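Cupin 2, conserved barrel domain protein (Novosphingobium aromaticivorans DSM 12444, PDB 3ES1) is of unknown function but has a cupin-like beta-barrel fold, as in the Cupin_2 family. Local coordinates at residues Glu111-Leu114 with Ala118-Thr121; Leu6-Leu11 with Asp44-Leu49. All blocks are in the same frame, centred on the assembly; numbering follows the deposited sequence.

Interaction 1 (Glu111-Leu114 with Ala118-Thr121)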
ATOM      1  N   GLU A 111       8.091   9.659 -13.385  1.00 18.21           N
ATOM      2  CA  GLU A 111       7.388   9.630 -14.671  1.00 18.42           C
ATOM      3  C   GLU A 111       6.861   8.224 -14.929  1.00 18.03           C
ATOM      4  O   GLU A 111       7.614   7.259 -15.023  1.00 18.54           O
ATOM      5  CB  GLU A 111       8.349  10.002 -15.798  1.00 19.00           C
ATOM      6  CG  GLU A 111       7.685  10.023 -17.190  1.00 16.80           C
ATOM      7  CD  GLU A 111       8.470  10.853 -18.138  1.00 18.78           C
ATOM      8  OE1 GLU A 111       9.422  10.304 -18.742  1.00 18.57           O
ATOM      9  OE2 GLU A 111       8.152  12.057 -18.235  1.00 16.14           O
ATOM     10  N   LEU A 112       5.554   8.127 -15.041  1.00 17.74           N
ATOM     11  CA  LEU A 112       4.915   6.872 -15.422  1.00 16.88           C
ATOM     12  C   LEU A 112       4.615   6.908 -16.894  1.00 16.96           C
ATOM     13  O   LEU A 112       3.839   7.745 -17.362  1.00 17.52           O
ATOM     14  CB  LEU A 112       3.634   6.668 -14.637  1.00 16.84           C
ATOM     15  CG  LEU A 112       2.675   5.534 -14.989  1.00 15.62           C
ATOM     16  CD1 LEU A 112       3.386   4.163 -14.925  1.00 16.24           C
ATOM     17  CD2 LEU A 112       1.514   5.539 -14.079  1.00 14.86           C
ATOM     18  N   GLU A 113       5.181   5.938 -17.599  1.00 16.77           N
ATOM     19  CA  GLU A 113       4.932   5.766 -19.037  1.00 17.18           C
ATOM     20  C   GLU A 113       4.173   4.472 -19.304  1.00 17.87           C
ATOM     21  O   GLU A 113       4.562   3.391 -18.825  1.00 17.77           O
ATOM     22  CB  GLU A 113       6.240   5.774 -19.828  1.00 16.71           C
ATOM     23  CG  GLU A 113       6.015   5.669 -21.329  1.00 18.15           C
ATOM     24  CD  GLU A 113       7.278   5.802 -22.165  1.00 22.58           C
ATOM     25  OE1 GLU A 113       8.241   6.492 -21.721  1.00 23.55           O
ATOM     26  OE2 GLU A 113       7.273   5.242 -23.305  1.00 21.61           O
ATOM     27  N   LEU A 114       3.112   4.614 -20.099  1.00 18.41           N
ATOM     28  CA  LEU A 114       2.250   3.499 -20.494  1.00 18.63           C
ATOM     29  C   LEU A 114       2.484   3.170 -21.959  1.00 19.74           C
ATOM     30  O   LEU A 114       3.605   3.244 -22.414  1.00 20.33           O
ATOM     31  CB  LEU A 114       0.794   3.817 -20.220  1.00 18.20           C
ATOM     32  CG  LEU A 114       0.475   4.237 -18.770  1.00 16.47           C
ATOM     33  CD1 LEU A 114      -0.999   4.469 -18.608  1.00 14.73           C
ATOM     34  CD2 LEU A 114       0.885   3.216 -17.756  1.00 13.78           C
ATOM     35  N   ALA A 118       2.565   7.374 -24.040  1.00 21.94           N
ATOM     36  CA  ALA A 118       1.749   8.109 -23.056  1.00 21.15           C
ATOM     37  C   ALA A 118       2.487   8.162 -21.715  1.00 21.35           C
ATOM     38  O   ALA A 118       2.971   7.157 -21.215  1.00 22.36           O
ATOM     39  CB  ALA A 118       0.362   7.478 -22.884  1.00 21.18           C
ATOM     40  N   LYS A 119       2.626   9.340 -21.157  1.00 21.73           N
ATOM     41  CA  LYS A 119       3.224   9.453 -19.863  1.00 21.41           C
ATOM     42  C   LYS A 119       2.835  10.686 -19.085  1.00 20.85           C
ATOM     43  O   LYS A 119       2.443  11.644 -19.631  1.00 20.27           O
ATOM     44  CB  LYS A 119       4.720   9.346 -19.943  1.00 21.87           C
ATOM     45  CG  LYS A 119       5.364  10.405 -20.662  1.00 23.98           C
ATOM     46  CD  LYS A 119       6.498   9.835 -21.401  1.00 22.80           C
ATOM     47  CE  LYS A 119       7.471  10.820 -21.819  1.00 26.50           C
ATOM     48  NZ  LYS A 119       7.002  12.140 -22.179  1.00 32.45           N
ATOM     49  N   ARG A 120       2.992  10.603 -17.789  1.00 19.67           N
ATOM     50  CA  ARG A 120       2.730  11.706 -16.824  1.00 21.07           C
ATOM     51  C   ARG A 120       3.539  11.536 -15.574  1.00 19.66           C
ATOM     52  O   ARG A 120       4.005  10.452 -15.269  1.00 19.34           O
ATOM     53  CB  ARG A 120       1.295  11.721 -16.291  1.00 20.75           C
ATOM     54  CG  ARG A 120       0.379  12.176 -17.239  1.00 27.21           C
ATOM     55  CD  ARG A 120      -0.999  12.118 -16.711  1.00 26.87           C
ATOM     56  NE  ARG A 120      -1.836  12.083 -17.883  1.00 25.79           N
ATOM     57  CZ  ARG A 120      -3.144  12.160 -17.882  1.00 22.74           C
ATOM     58  NH1 ARG A 120      -3.853  12.242 -16.755  1.00 19.82           N
ATOM     59  NH2 ARG A 120      -3.716  12.088 -19.040  1.00 27.09           N
ATOM     60  N   THR A 121       3.643  12.650 -14.862  1.00 19.35           N
ATOM     61  CA  THR A 121       4.411  12.718 -13.641  1.00 18.40           C
ATOM     62  C   THR A 121       3.515  12.519 -12.428  1.00 18.77           C
ATOM     63  O   THR A 121       2.428  13.088 -12.333  1.00 17.53           O
ATOM     64  CB  THR A 121       5.194  14.022 -13.547  1.00 18.95           C
ATOM     65  OG1 THR A 121       6.288  13.990 -14.498  1.00 20.23           O
ATOM     66  CG2 THR A 121       5.737  14.227 -12.147  1.00 17.47           C
TER
HETATM   67  O   HOH W   1       5.929  12.900 -17.120  1.00 16.56           O
HETATM   68  O   HOH W   2       8.359  13.858 -20.068  1.00 45.93           O
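K119 lays its aliphatic chain against E111 and E113, which sit on the same face of a two-stranded antiparallel hairpin. The E111 and K119 side chains cross obliquely. K119 CE comes 3.7 Å from E111 OE1, while K119 CD lies 3.8 Å from E113 OE1. CG of E111 is anti to the backbone N (chi1 -179°) and the chain runs on extended, which carries the carboxylate out over K119. The charges themselves do not meet: E111 OE2 and K119 NZ are 4.1 Å apart. A water bridges them, donating to E111 OE2 at 2.6 Å and accepting from K119 NZ. A second water links E111 OE2 to T121 OG1. The other oxygen, E111 OE1, forms a salt bridge with R138, which also pairs with E113. Replacing E111 by an alanine is likely to leave both waters without their shared acceptor and R138 short of a charge mate. L112 and R120 point to the other face. L112 packs there on I128 and W137, and R120 forms a salt bridge with E32 of the second subunit. Their backbones make a hydrogen-bonded pair, with L112 N to R120 O at 2.8 Å. L114 N to A118 O, also 2.8 Å, closes the ladder next to the turn. This is a beta hairpin within the cupin domain, its inner strand 110-113 paired on the other side with strand 136-138.

Interaction 2 (Leu6-Leu11 with Asp44-Leu49)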
ATOM      1  N   LEU A   6      22.577   3.465   5.499  1.00 24.64           N
ATOM      2  CA  LEU A   6      21.934   4.201   4.407  1.00 23.18           C
ATOM      3  C   LEU A   6      21.677   3.250   3.246  1.00 21.90           C
ATOM      4  O   LEU A   6      22.445   2.342   2.980  1.00 20.92           O
ATOM      5  CB  LEU A   6      22.864   5.333   3.939  1.00 23.88           C
ATOM      6  CG  LEU A   6      22.293   6.615   3.419  1.00 24.96           C
ATOM      7  CD1 LEU A   6      21.347   7.221   4.455  1.00 24.67           C
ATOM      8  CD2 LEU A   6      23.517   7.540   3.042  1.00 27.14           C
ATOM      9  N   SER A   7      20.544   3.448   2.580  1.00 20.76           N
ATOM     10  CA  SER A   7      20.209   2.708   1.355  1.00 19.19           C
ATOM     11  C   SER A   7      21.207   2.986   0.226  1.00 18.89           C
ATOM     12  O   SER A   7      21.896   4.025   0.174  1.00 17.68           O
ATOM     13  CB  SER A   7      18.800   3.074   0.878  1.00 18.67           C
ATOM     14  OG  SER A   7      17.804   2.736   1.844  1.00 16.38           O
ATOM     15  N   ASP A   8      21.288   2.027  -0.681  1.00 19.03           N
ATOM     16  CA  ASP A   8      22.219   2.141  -1.820  1.00 19.20           C
ATOM     17  C   ASP A   8      21.819   3.320  -2.729  1.00 20.08           C
ATOM     18  O   ASP A   8      22.577   3.724  -3.596  1.00 19.86           O
ATOM     19  CB  ASP A   8      22.305   0.837  -2.624  1.00 18.92           C
ATOM     20  CG  ASP A   8      23.026  -0.285  -1.859  1.00 20.88           C
ATOM     21  OD1 ASP A   8      23.684   0.009  -0.848  1.00 18.44           O
ATOM     22  OD2 ASP A   8      22.937  -1.471  -2.265  1.00 18.83           O
ATOM     23  N   SER A   9      20.603   3.847  -2.533  1.00 19.45           N
ATOM     24  CA  SER A   9      20.096   4.995  -3.306  1.00 19.35           C
ATOM     25  C   SER A   9      20.474   6.292  -2.615  1.00 20.33           C
ATOM     26  O   SER A   9      20.239   7.380  -3.134  1.00 19.86           O
ATOM     27  CB  SER A   9      18.576   4.959  -3.351  1.00 19.84           C
ATOM     28  OG  SER A   9      18.102   4.885  -2.010  1.00 18.91           O
ATOM     29  N   GLY A  10      21.043   6.158  -1.428  1.00 20.84           N
ATOM     30  CA  GLY A  10      21.371   7.326  -0.580  1.00 20.69           C
ATOM     31  C   GLY A  10      20.262   7.817   0.322  1.00 20.81           C
ATOM     32  O   GLY A  10      20.444   8.787   1.102  1.00 22.09           O
ATOM     33  N   LEU A  11      19.134   7.136   0.218  1.00 19.44           N
ATOM     34  CA  LEU A  11      17.946   7.395   1.077  1.00 18.23           C
ATOM     35  C   LEU A  11      17.952   6.555   2.366  1.00 18.20           C
ATOM     36  O   LEU A  11      18.640   5.540   2.453  1.00 18.34           O
ATOM     37  CB  LEU A  11      16.674   7.118   0.290  1.00 17.49           C
ATOM     38  CG  LEU A  11      16.403   7.989  -0.928  1.00 16.87           C
ATOM     39  CD1 LEU A  11      15.133   7.546  -1.651  1.00 15.28           C
ATOM     40  CD2 LEU A  11      16.269   9.433  -0.474  1.00 16.63           C
ATOM     41  N   ASP A  44      19.855   0.453 -11.927  1.00 18.93           N
ATOM     42  CA  ASP A  44      18.760   1.417 -12.171  1.00 19.04           C
ATOM     43  C   ASP A  44      17.921   1.778 -10.947  1.00 18.03           C
ATOM     44  O   ASP A  44      17.327   2.849 -10.901  1.00 17.24           O
ATOM     45  CB  ASP A  44      17.850   0.911 -13.280  1.00 20.03           C
ATOM     46  CG  ASP A  44      18.598   0.787 -14.631  1.00 20.12           C
ATOM     47  OD1 ASP A  44      19.363   1.695 -14.944  1.00 24.10           O
ATOM     48  OD2 ASP A  44      18.431  -0.210 -15.320  1.00 24.99           O
ATOM     49  N   ALA A  45      17.880   0.850  -9.999  1.00 17.86           N
ATOM     50  CA  ALA A  45      17.005   0.929  -8.805  1.00 17.97           C
ATOM     51  C   ALA A  45      17.622   0.185  -7.608  1.00 18.65           C
ATOM     52  O   ALA A  45      18.480  -0.688  -7.758  1.00 18.69           O
ATOM     53  CB  ALA A  45      15.558   0.383  -9.095  1.00 17.43           C
ATOM     54  N   SER A  46      17.229   0.642  -6.427  1.00 18.56           N
ATOM     55  CA  SER A  46      17.631   0.030  -5.156  1.00 18.82           C
ATOM     56  C   SER A  46      16.300  -0.345  -4.472  1.00 18.61           C
ATOM     57  O   SER A  46      15.386   0.469  -4.390  1.00 18.49           O
ATOM     58  CB  SER A  46      18.438   1.058  -4.385  1.00 18.84           C
ATOM     59  OG  SER A  46      18.953   0.554  -3.190  1.00 23.75           O
ATOM     60  N   PHE A  47      16.162  -1.590  -4.053  1.00 19.05           N
ATOM     61  CA  PHE A  47      14.858  -2.086  -3.578  1.00 17.86           C
ATOM     62  C   PHE A  47      14.872  -2.827  -2.237  1.00 17.72           C
ATOM     63  O   PHE A  47      15.906  -3.271  -1.755  1.00 16.16           O
ATOM     64  CB  PHE A  47      14.196  -2.956  -4.668  1.00 17.87           C
ATOM     65  CG  PHE A  47      14.512  -4.416  -4.566  1.00 19.63           C
ATOM     66  CD1 PHE A  47      15.780  -4.898  -4.816  1.00 19.35           C
ATOM     67  CD2 PHE A  47      13.529  -5.304  -4.223  1.00 19.04           C
ATOM     68  CE1 PHE A  47      16.045  -6.249  -4.682  1.00 20.87           C
ATOM     69  CE2 PHE A  47      13.790  -6.638  -4.095  1.00 20.39           C
ATOM     70  CZ  PHE A  47      15.022  -7.120  -4.341  1.00 18.82           C
ATOM     71  N   LEU A  48      13.666  -2.923  -1.634  1.00 15.89           N
ATOM     72  CA  LEU A  48      13.449  -3.734  -0.440  1.00 15.80           C
ATOM     73  C   LEU A  48      12.112  -4.381  -0.432  1.00 15.67           C
ATOM     74  O   LEU A  48      11.102  -3.683  -0.439  1.00 17.50           O
ATOM     75  CB  LEU A  48      13.601  -2.885   0.839  1.00 16.06           C
ATOM     76  CG  LEU A  48      13.383  -3.473   2.241  1.00 15.79           C
ATOM     77  CD1 LEU A  48      14.441  -4.556   2.589  1.00 15.74           C
ATOM     78  CD2 LEU A  48      13.358  -2.380   3.337  1.00 16.36           C
ATOM     79  N   LEU A  49      12.107  -5.720  -0.383  1.00 16.20           N
ATOM     80  CA  LEU A  49      10.871  -6.497  -0.090  1.00 16.78           C
ATOM     81  C   LEU A  49      10.467  -6.310   1.356  1.00 15.55           C
ATOM     82  O   LEU A  49      11.284  -6.428   2.261  1.00 16.10           O
ATOM     83  CB  LEU A  49      11.099  -7.980  -0.398  1.00 16.36           C
ATOM     84  CG  LEU A  49       9.938  -8.918  -0.210  1.00 16.86           C
ATOM     85  CD1 LEU A  49       8.725  -8.430  -0.986  1.00 17.02           C
ATOM     86  CD2 LEU A  49      10.352 -10.327  -0.538  1.00 15.33           C
TER
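S46 overlaps D8 and S9 with its short side chain, its OG resting 3.4 Å from D8 CB. From the same residue, CB lies 4.0 Å from S9 CB. The OG of S46 is anti to its own backbone N (chi1 -176°), and this swings it to the D8 end of the contact while CB stays against S9. S46 OG also lies 3.7 Å from S9 N, so the turn's backbone takes part too. The polar ends of all three residues have partners outside the two segments. S46 OG is hydrogen-bonded to T37 OG1. D8 OD2 accepts from the backbone N of M39 and forms a salt bridge with R38. S9 OG is bonded to D85, and a weak bond of 3.3 Å reaches it from L11 N. D8 and S9 are the two middle residues of a type I beta turn from S7 to G10. G10 N bonds back to S7 O at 2.8 Å, and S7 N to L11 O is as short, so the turn is held by its own backbone. It lies beside strand 45-53 near the start of that strand, ahead of strand 14-21. The patch is small, burying 101 Å² in all. The chemistry implies a small van der Waals touch, with the polar ends bonded outside both segments: the turn is tied to strands 27-39 and 79-86 by D8 and S9, and the S46 hydroxyl is held by T37.

How the interactions relate
Interaction 2 comes first along the chain and is complete before interaction 1 begins. Their centres are 22 Å apart and their nearest atoms about 11 Å, so they do not touch. They also lie on different sheets. Interaction 2 sets the loop before strand 14-21 against strand 45-53 of the seven-stranded antiparallel sheet. Interaction 1 joins strands 110-113 and 119-122 of the three-stranded sheet, farther from the centre of the chain. Such sheets together fit a cupin-like barrel. The hairpin also meets the second subunit, whereas no other chain of the assembly touches 6-11 or 44-49. One contact thus reaches the dimer interface and the other packs within the subunit.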